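Local coordinates for WGR domain-containing protein (Bacteroides fragilis, PDB 2RA8) that is of unknown function but joins an N-terminal WGR domain to leucine-rich repeats, a pairing that may serve in binding other macromolecules, at residues Val6-Lys14 / Glu75-Tyr83; Glu282-Asp293 / Leu309-Ser320. All blocks are in the same frame, centred on the assembly; numbering follows the deposited sequence.

Interaction 1. Residues Val6-Lys14 / Glu75-Tyr83; sequences VFQDFKSQK and EMKVEAKKY
The turn of the first hairpin in the WGR domain, between strands 3-8 and 13-21, meets the loop that leads into edge strand 80-83 of the parallel sheet, with Gln13 and Ala80 buried between them. The methyl of Ala80 points at the turn, its CB 3.5 Å from Asp9 O and 3.7 Å from Phe10 O. Gln13 keeps CG beside its own backbone N (chi1 -63°) and then bends at chi2, which lays the aliphatic part of the chain obliquely across Val78, Gln13 CG to Val78 CG1 3.6 Å. Beside it the stem of Glu79 runs at about a right angle to both glutamines, and its carboxylate plane lies only 20° from that of the Gln8 amide. Farther back along the hairpin, the bent end of selenomethionine Met76 brings CE to 3.6 Å from Gln8 CD and 4.2 Å from Val6 CG1. A water donates to Phe10 O and Lys81 O, 2.9 Å from each, and so ties the two backbones together. The turn itself is held from within: Asp9 OD1 accepts from Ser12 N at 2.6 Å, nearly along its C-O axis, while Lys11 N reaches the same oxygen from above the carboxylate plane. Phe10 points its CB away from residues 75-83 and packs on Gln111 and Thr113 of strand 111-114, and Ser12 and Lys14 touch Glu152 of the second subunit. Here an Asx turn at a hairpin tip rests on the edge of a leucine-rich-repeat sheet, the junction of two domains.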
# COMPACT_ATOMS: atom_id res chain seq x y z
N VAL A 6 -2.11 -21.76 8.72
CA VAL A 6 -2.03 -20.60 9.60
C VAL A 6 -0.87 -19.66 9.28
O VAL A 6 0.24 -20.11 8.98
CB VAL A 6 -1.88 -21.07 11.08
CG1 VAL A 6 -1.67 -19.88 11.99
CG2 VAL A 6 -3.12 -21.85 11.49
N PHE A 7 -1.13 -18.36 9.35
CA PHE A 7 -0.10 -17.35 9.10
C PHE A 7 -0.04 -16.39 10.27
O PHE A 7 -1.06 -15.80 10.64
CB PHE A 7 -0.39 -16.54 7.83
CG PHE A 7 0.71 -15.57 7.47
CD1 PHE A 7 1.86 -16.02 6.83
CD2 PHE A 7 0.60 -14.23 7.80
CE1 PHE A 7 2.89 -15.14 6.54
CE2 PHE A 7 1.64 -13.34 7.50
CZ PHE A 7 2.78 -13.80 6.87
N GLN A 8 1.15 -16.21 10.85
CA GLN A 8 1.34 -15.32 12.00
C GLN A 8 2.59 -14.47 11.99
O GLN A 8 3.70 -14.99 11.90
CB GLN A 8 1.37 -16.13 13.30
CG GLN A 8 0.05 -16.68 13.80
CD GLN A 8 0.26 -17.55 15.03
OE1 GLN A 8 0.93 -18.58 14.96
NE2 GLN A 8 -0.30 -17.13 16.16
N ASP A 9 2.42 -13.16 12.08
CA ASP A 9 3.55 -12.24 12.19
C ASP A 9 3.09 -11.08 13.03
O ASP A 9 2.03 -11.17 13.67
CB ASP A 9 4.10 -11.82 10.80
CG ASP A 9 3.15 -10.94 10.00
OD1 ASP A 9 2.05 -10.62 10.48
OD2 ASP A 9 3.52 -10.58 8.87
N PHE A 10 3.85 -9.99 13.08
CA PHE A 10 3.46 -8.84 13.89
C PHE A 10 2.07 -8.31 13.57
O PHE A 10 1.36 -7.82 14.45
CB PHE A 10 4.47 -7.68 13.74
CG PHE A 10 5.77 -7.87 14.48
CD1 PHE A 10 5.80 -7.96 15.87
CD2 PHE A 10 6.98 -7.91 13.79
CE1 PHE A 10 7.01 -8.08 16.56
CE2 PHE A 10 8.20 -8.03 14.47
CZ PHE A 10 8.21 -8.12 15.86
N LYS A 11 1.66 -8.40 12.30
CA LYS A 11 0.36 -7.86 11.89
C LYS A 11 -0.76 -8.85 11.61
O LYS A 11 -1.92 -8.54 11.86
CB LYS A 11 0.55 -6.97 10.67
N SER A 12 -0.42 -10.04 11.10
CA SER A 12 -1.44 -11.05 10.79
C SER A 12 -1.45 -12.22 11.73
O SER A 12 -0.42 -12.79 12.05
CB SER A 12 -1.24 -11.59 9.37
OG SER A 12 -1.34 -10.56 8.41
N GLN A 13 -2.65 -12.60 12.15
CA GLN A 13 -2.86 -13.73 13.04
C GLN A 13 -4.09 -14.37 12.44
O GLN A 13 -5.21 -14.16 12.90
CB GLN A 13 -3.14 -13.24 14.47
CG GLN A 13 -1.97 -12.47 15.09
CD GLN A 13 -0.82 -13.39 15.51
OE1 GLN A 13 0.35 -13.13 15.22
NE2 GLN A 13 -1.16 -14.48 16.20
N LYS A 14 -3.90 -15.15 11.38
CA LYS A 14 -5.03 -15.77 10.72
C LYS A 14 -4.87 -17.18 10.22
O LYS A 14 -3.77 -17.73 10.21
CB LYS A 14 -5.50 -14.86 9.57
CG LYS A 14 -4.39 -14.16 8.82
CD LYS A 14 -4.96 -13.15 7.81
CE LYS A 14 -3.88 -12.29 7.19
NZ LYS A 14 -2.87 -13.11 6.47
N GLU A 75 -7.98 -24.00 18.27
CA GLU A 75 -7.78 -23.47 19.61
C GLU A 75 -6.76 -22.36 19.71
O GLU A 75 -6.56 -21.79 20.77
CB GLU A 75 -7.39 -24.61 20.56
CG GLU A 75 -8.44 -25.69 20.67
CD GLU A 75 -9.80 -25.13 21.06
OE1 GLU A 75 -9.88 -24.43 22.09
OE2 GLU A 75 -10.78 -25.39 20.34
N MSE A 76 -6.10 -22.03 18.60
CA MSE A 76 -5.10 -20.96 18.62
C MSE A 76 -5.73 -19.60 18.77
O MSE A 76 -6.84 -19.36 18.28
CB MSE A 76 -4.25 -20.99 17.35
CG MSE A 76 -3.28 -22.17 17.28
SE MSE A 76 -2.24 -22.21 15.62
CE MSE A 76 -0.97 -20.80 16.04
N LYS A 77 -5.04 -18.70 19.46
CA LYS A 77 -5.54 -17.35 19.68
C LYS A 77 -4.58 -16.34 19.12
O LYS A 77 -3.41 -16.66 18.88
CB LYS A 77 -5.72 -17.09 21.18
CG LYS A 77 -6.63 -18.08 21.90
CD LYS A 77 -8.09 -17.86 21.54
CE LYS A 77 -8.94 -19.02 22.05
NZ LYS A 77 -8.66 -19.29 23.49
N VAL A 78 -5.07 -15.12 18.91
CA VAL A 78 -4.23 -14.03 18.41
C VAL A 78 -3.11 -13.83 19.41
O VAL A 78 -3.37 -13.71 20.61
CB VAL A 78 -5.02 -12.70 18.29
CG1 VAL A 78 -4.09 -11.57 17.88
CG2 VAL A 78 -6.14 -12.84 17.27
N GLU A 79 -1.87 -13.83 18.96
CA GLU A 79 -0.77 -13.63 19.89
C GLU A 79 0.13 -12.47 19.53
O GLU A 79 1.27 -12.39 19.98
CB GLU A 79 0.07 -14.92 20.02
CG GLU A 79 0.78 -15.33 18.76
CD GLU A 79 1.64 -16.56 18.96
OE1 GLU A 79 2.52 -16.80 18.10
OE2 GLU A 79 1.44 -17.29 19.96
N ALA A 80 -0.41 -11.56 18.72
CA ALA A 80 0.32 -10.36 18.30
C ALA A 80 -0.65 -9.22 18.33
O ALA A 80 -1.82 -9.38 18.00
CB ALA A 80 0.89 -10.53 16.89
N LYS A 81 -0.18 -8.05 18.73
CA LYS A 81 -1.07 -6.92 18.76
C LYS A 81 -0.33 -5.62 18.64
O LYS A 81 0.85 -5.52 18.99
CB LYS A 81 -1.90 -6.94 20.05
CG LYS A 81 -3.18 -6.11 19.98
CD LYS A 81 -4.02 -6.29 21.23
CE LYS A 81 -5.33 -5.53 21.13
NZ LYS A 81 -6.17 -5.67 22.36
N LYS A 82 -1.03 -4.62 18.13
CA LYS A 82 -0.48 -3.28 17.95
C LYS A 82 -1.20 -2.32 18.86
O LYS A 82 -2.43 -2.30 18.89
CB LYS A 82 -0.65 -2.83 16.50
CG LYS A 82 -0.17 -1.41 16.23
CD LYS A 82 -0.30 -1.08 14.76
CE LYS A 82 0.17 0.34 14.45
NZ LYS A 82 0.17 0.54 12.98
N TYR A 83 -0.45 -1.53 19.61
CA TYR A 83 -1.04 -0.55 20.50
C TYR A 83 -0.68 0.81 19.99
O TYR A 83 0.50 1.15 19.85
CB TYR A 83 -0.52 -0.70 21.93
CG TYR A 83 -0.90 -2.01 22.56
CD1 TYR A 83 -0.09 -3.14 22.42
CD2 TYR A 83 -2.07 -2.13 23.31
CE1 TYR A 83 -0.44 -4.35 23.01
CE2 TYR A 83 -2.42 -3.33 23.90
CZ TYR A 83 -1.60 -4.43 23.75
OH TYR A 83 -1.93 -5.62 24.34
O HOH W 1 2.40 -6.95 17.00

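Interaction 2. Residues Glu282-Asp293 / Leu309-Ser320; sequences ETMDISAGVLTD and LKFINMKYNYLS
Asp293 grips Ser320 with both carboxylate oxygens: OD2 takes the Ser320 OG hydroxyl at 2.6 Å and OD1 the Ser320 N at 2.9 Å, each on its syn side. Ser320 OG also caps helix 321-330 by accepting from Met323 N, so the aspartate fixes the capping hydroxyl. At the far end, strands 283-285 and 311-313 run parallel, their axes 4.8 Å apart and 8° from alignment. Glu282 O receives two N-H groups, Lys310 N and Phe311 N, while the side chains of Glu282 and Lys310 lie alongside each other in a long salt bridge, OE1 to NZ 3.6 Å. Asp285 OD1 is doubly held, by Ser287 OG at 2.8 Å on its syn side and by Asn313 ND2 from above the carboxylate plane at 3.2 Å; Trp256 NE1 engages OD2. Past the strands, Ile286 CD1 lies 3.6 Å from Met314 CG, and the Leu291 side chain crosses that of Met314 at a slant, touching it with CD1. Asn317 spans its own loop, giving ND2 to Met314 O and taking Leu319 N on OD1, with Val337 O and Ser340 OG as further partners. Side-chain carboxylates, amides and hydroxyls thus join scattered main-chain bonds, such as Ala288 N to Lys315 O, in fixing the loops, while Ile286, Leu291 and Met314 pack together.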
# COMPACT_ATOMS: atom_id res chain seq x y z
N GLU A 282 22.44 -17.32 3.48
CA GLU A 282 21.43 -17.93 2.63
C GLU A 282 20.85 -16.81 1.81
O GLU A 282 20.48 -16.99 0.65
CB GLU A 282 20.30 -18.56 3.45
CG GLU A 282 20.73 -19.62 4.43
CD GLU A 282 19.55 -20.35 5.04
OE1 GLU A 282 18.56 -19.69 5.42
OE2 GLU A 282 19.61 -21.59 5.16
N THR A 283 20.77 -15.63 2.42
CA THR A 283 20.18 -14.47 1.74
C THR A 283 21.04 -13.23 1.72
O THR A 283 21.55 -12.79 2.75
CB THR A 283 18.81 -14.11 2.38
OG1 THR A 283 17.96 -15.27 2.38
CG2 THR A 283 18.13 -12.97 1.60
N MSE A 284 21.21 -12.66 0.53
CA MSE A 284 21.96 -11.43 0.35
C MSE A 284 20.88 -10.42 0.06
O MSE A 284 20.16 -10.54 -0.93
CB MSE A 284 22.91 -11.54 -0.84
CG MSE A 284 23.70 -10.28 -1.12
SE MSE A 284 24.76 -10.44 -2.74
CE MSE A 284 24.25 -8.80 -3.60
N ASP A 285 20.74 -9.43 0.92
CA ASP A 285 19.70 -8.42 0.80
C ASP A 285 20.30 -7.10 0.40
O ASP A 285 20.99 -6.47 1.19
CB ASP A 285 19.00 -8.29 2.16
CG ASP A 285 17.65 -7.60 2.08
OD1 ASP A 285 17.37 -6.85 1.12
OD2 ASP A 285 16.86 -7.81 3.02
N ILE A 286 20.04 -6.68 -0.83
CA ILE A 286 20.55 -5.43 -1.35
C ILE A 286 19.42 -4.72 -2.04
O ILE A 286 19.54 -4.28 -3.18
CB ILE A 286 21.70 -5.67 -2.35
CG1 ILE A 286 21.27 -6.68 -3.41
CG2 ILE A 286 22.93 -6.17 -1.61
CD1 ILE A 286 22.08 -6.62 -4.69
N SER A 287 18.31 -4.61 -1.33
CA SER A 287 17.11 -3.97 -1.85
C SER A 287 16.96 -2.52 -1.48
O SER A 287 17.81 -1.93 -0.80
CB SER A 287 15.88 -4.72 -1.35
OG SER A 287 15.87 -4.77 0.06
N ALA A 288 15.85 -1.94 -1.94
CA ALA A 288 15.47 -0.56 -1.67
C ALA A 288 16.44 0.54 -1.99
O ALA A 288 16.20 1.69 -1.60
CB ALA A 288 15.04 -0.44 -0.21
N GLY A 289 17.52 0.24 -2.71
CA GLY A 289 18.49 1.28 -3.02
C GLY A 289 18.74 1.56 -4.49
O GLY A 289 18.03 1.06 -5.37
N VAL A 290 19.77 2.37 -4.76
CA VAL A 290 20.14 2.71 -6.13
C VAL A 290 21.12 1.69 -6.65
O VAL A 290 22.29 1.99 -6.88
CB VAL A 290 20.77 4.12 -6.20
CG1 VAL A 290 21.06 4.49 -7.64
CG2 VAL A 290 19.82 5.12 -5.58
N LEU A 291 20.63 0.47 -6.81
CA LEU A 291 21.42 -0.65 -7.31
C LEU A 291 21.32 -0.56 -8.82
O LEU A 291 20.22 -0.69 -9.39
CB LEU A 291 20.79 -1.94 -6.82
CG LEU A 291 21.52 -3.26 -6.57
CD1 LEU A 291 20.72 -4.36 -7.24
CD2 LEU A 291 22.94 -3.25 -7.06
N THR A 292 22.45 -0.33 -9.48
CA THR A 292 22.49 -0.23 -10.94
C THR A 292 23.15 -1.42 -11.57
O THR A 292 23.64 -2.31 -10.88
CB THR A 292 23.25 1.03 -11.38
OG1 THR A 292 24.59 0.97 -10.89
CG2 THR A 292 22.57 2.28 -10.86
N ASP A 293 23.17 -1.44 -12.90
CA ASP A 293 23.76 -2.54 -13.65
C ASP A 293 25.20 -2.82 -13.32
O ASP A 293 25.65 -3.96 -13.43
CB ASP A 293 23.64 -2.28 -15.16
CG ASP A 293 22.22 -2.42 -15.66
OD1 ASP A 293 21.35 -2.87 -14.89
OD2 ASP A 293 21.97 -2.08 -16.84
N LEU A 309 23.86 -19.19 -2.40
CA LEU A 309 22.78 -18.44 -1.78
C LEU A 309 21.45 -19.00 -2.19
O LEU A 309 21.32 -19.60 -3.26
CB LEU A 309 22.85 -16.96 -2.17
CG LEU A 309 24.05 -16.15 -1.67
CD1 LEU A 309 23.99 -14.73 -2.21
CD2 LEU A 309 24.06 -16.13 -0.14
N LYS A 310 20.45 -18.81 -1.34
CA LYS A 310 19.10 -19.29 -1.63
C LYS A 310 18.25 -18.16 -2.16
O LYS A 310 17.24 -18.39 -2.82
CB LYS A 310 18.45 -19.86 -0.37
CG LYS A 310 19.00 -21.23 0.03
CD LYS A 310 18.91 -21.51 1.53
CE LYS A 310 17.48 -21.54 2.06
NZ LYS A 310 16.91 -20.18 2.27
N PHE A 311 18.67 -16.92 -1.90
CA PHE A 311 17.89 -15.77 -2.33
C PHE A 311 18.69 -14.49 -2.33
O PHE A 311 19.46 -14.21 -1.41
CB PHE A 311 16.66 -15.63 -1.40
CG PHE A 311 15.76 -14.45 -1.70
CD1 PHE A 311 15.35 -14.16 -3.00
CD2 PHE A 311 15.27 -13.66 -0.66
CE1 PHE A 311 14.46 -13.12 -3.25
CE2 PHE A 311 14.38 -12.62 -0.91
CZ PHE A 311 13.97 -12.35 -2.20
N ILE A 312 18.52 -13.72 -3.40
CA ILE A 312 19.18 -12.43 -3.50
C ILE A 312 18.07 -11.46 -3.73
O ILE A 312 17.43 -11.47 -4.79
CB ILE A 312 20.17 -12.38 -4.68
CG1 ILE A 312 21.27 -13.44 -4.50
CG2 ILE A 312 20.80 -10.99 -4.76
CD1 ILE A 312 22.34 -13.42 -5.60
N ASN A 313 17.80 -10.63 -2.73
CA ASN A 313 16.73 -9.64 -2.80
C ASN A 313 17.20 -8.33 -3.37
O ASN A 313 18.04 -7.65 -2.77
CB ASN A 313 16.12 -9.42 -1.40
CG ASN A 313 14.91 -8.51 -1.44
OD1 ASN A 313 14.17 -8.48 -2.42
ND2 ASN A 313 14.68 -7.78 -0.35
N MSE A 314 16.67 -7.97 -4.53
CA MSE A 314 17.01 -6.72 -5.20
C MSE A 314 15.75 -5.95 -5.49
O MSE A 314 15.69 -5.16 -6.43
CB MSE A 314 17.77 -7.01 -6.49
CG MSE A 314 19.10 -7.74 -6.27
SE MSE A 314 20.09 -8.12 -7.91
CE MSE A 314 19.45 -9.90 -8.26
N LYS A 315 14.73 -6.19 -4.67
CA LYS A 315 13.44 -5.52 -4.82
C LYS A 315 13.64 -4.04 -4.67
O LYS A 315 14.14 -3.57 -3.66
CB LYS A 315 12.47 -6.07 -3.77
CG LYS A 315 11.02 -5.68 -3.95
CD LYS A 315 10.13 -6.61 -3.13
CE LYS A 315 8.79 -5.98 -2.80
NZ LYS A 315 8.08 -5.52 -4.01
N TYR A 316 13.22 -3.30 -5.70
CA TYR A 316 13.39 -1.85 -5.82
C TYR A 316 14.83 -1.64 -6.22
O TYR A 316 15.75 -1.77 -5.40
CB TYR A 316 13.09 -1.08 -4.52
CG TYR A 316 13.18 0.44 -4.71
CD1 TYR A 316 14.41 1.09 -4.64
CD2 TYR A 316 12.06 1.19 -5.08
CE1 TYR A 316 14.53 2.45 -4.93
CE2 TYR A 316 12.17 2.56 -5.38
CZ TYR A 316 13.41 3.17 -5.30
OH TYR A 316 13.56 4.51 -5.61
N ASN A 317 15.02 -1.32 -7.49
CA ASN A 317 16.36 -1.14 -8.05
C ASN A 317 16.34 -0.25 -9.27
O ASN A 317 15.31 0.31 -9.64
CB ASN A 317 16.92 -2.50 -8.44
CG ASN A 317 16.07 -3.18 -9.51
OD1 ASN A 317 15.97 -2.69 -10.64
ND2 ASN A 317 15.46 -4.31 -9.16
N TYR A 318 17.50 -0.12 -9.91
CA TYR A 318 17.62 0.69 -11.11
C TYR A 318 18.35 -0.12 -12.17
O TYR A 318 19.22 0.40 -12.86
CB TYR A 318 18.39 1.99 -10.80
CG TYR A 318 17.56 3.11 -10.22
CD1 TYR A 318 16.91 4.03 -11.04
CD2 TYR A 318 17.42 3.25 -8.83
CE1 TYR A 318 16.14 5.07 -10.50
CE2 TYR A 318 16.66 4.29 -8.29
CZ TYR A 318 16.03 5.19 -9.13
OH TYR A 318 15.29 6.21 -8.58
N LEU A 319 17.99 -1.39 -12.28
CA LEU A 319 18.58 -2.28 -13.27
C LEU A 319 17.87 -2.11 -14.60
O LEU A 319 16.69 -1.74 -14.63
CB LEU A 319 18.45 -3.74 -12.84
CG LEU A 319 19.10 -4.18 -11.52
CD1 LEU A 319 18.85 -5.66 -11.32
CD2 LEU A 319 20.60 -3.89 -11.55
N SER A 320 18.57 -2.38 -15.69
CA SER A 320 17.98 -2.28 -17.02
C SER A 320 17.31 -3.60 -17.30
O SER A 320 17.64 -4.61 -16.67
CB SER A 320 19.06 -2.01 -18.07
OG SER A 320 19.97 -3.09 -18.16
O HOH W 2 18.46 -2.21 -4.32

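In the fold
Both contacts reach the same parallel sheet, but at far-separated places on opposite sides of the chain's centre: interaction 1 lies at its edge strand 80-83, interaction 2 joins neighbouring strands near the other end. Their centres are 29 Å apart and their nearest atoms about 14 Å, so they do not touch. Interaction 2 is a buried contact within the repeats, where main-chain bonds continue the sheet and carboxylate and amide groups hold the loops. Interaction 1, partly buried, brings two domains together with a much smaller interface, in which a methyl, glutamine stems and a bridging water take part. Main-chain pairing, carried on by scattered bonds in the loops, thus contrasts with docking that has one water between backbones.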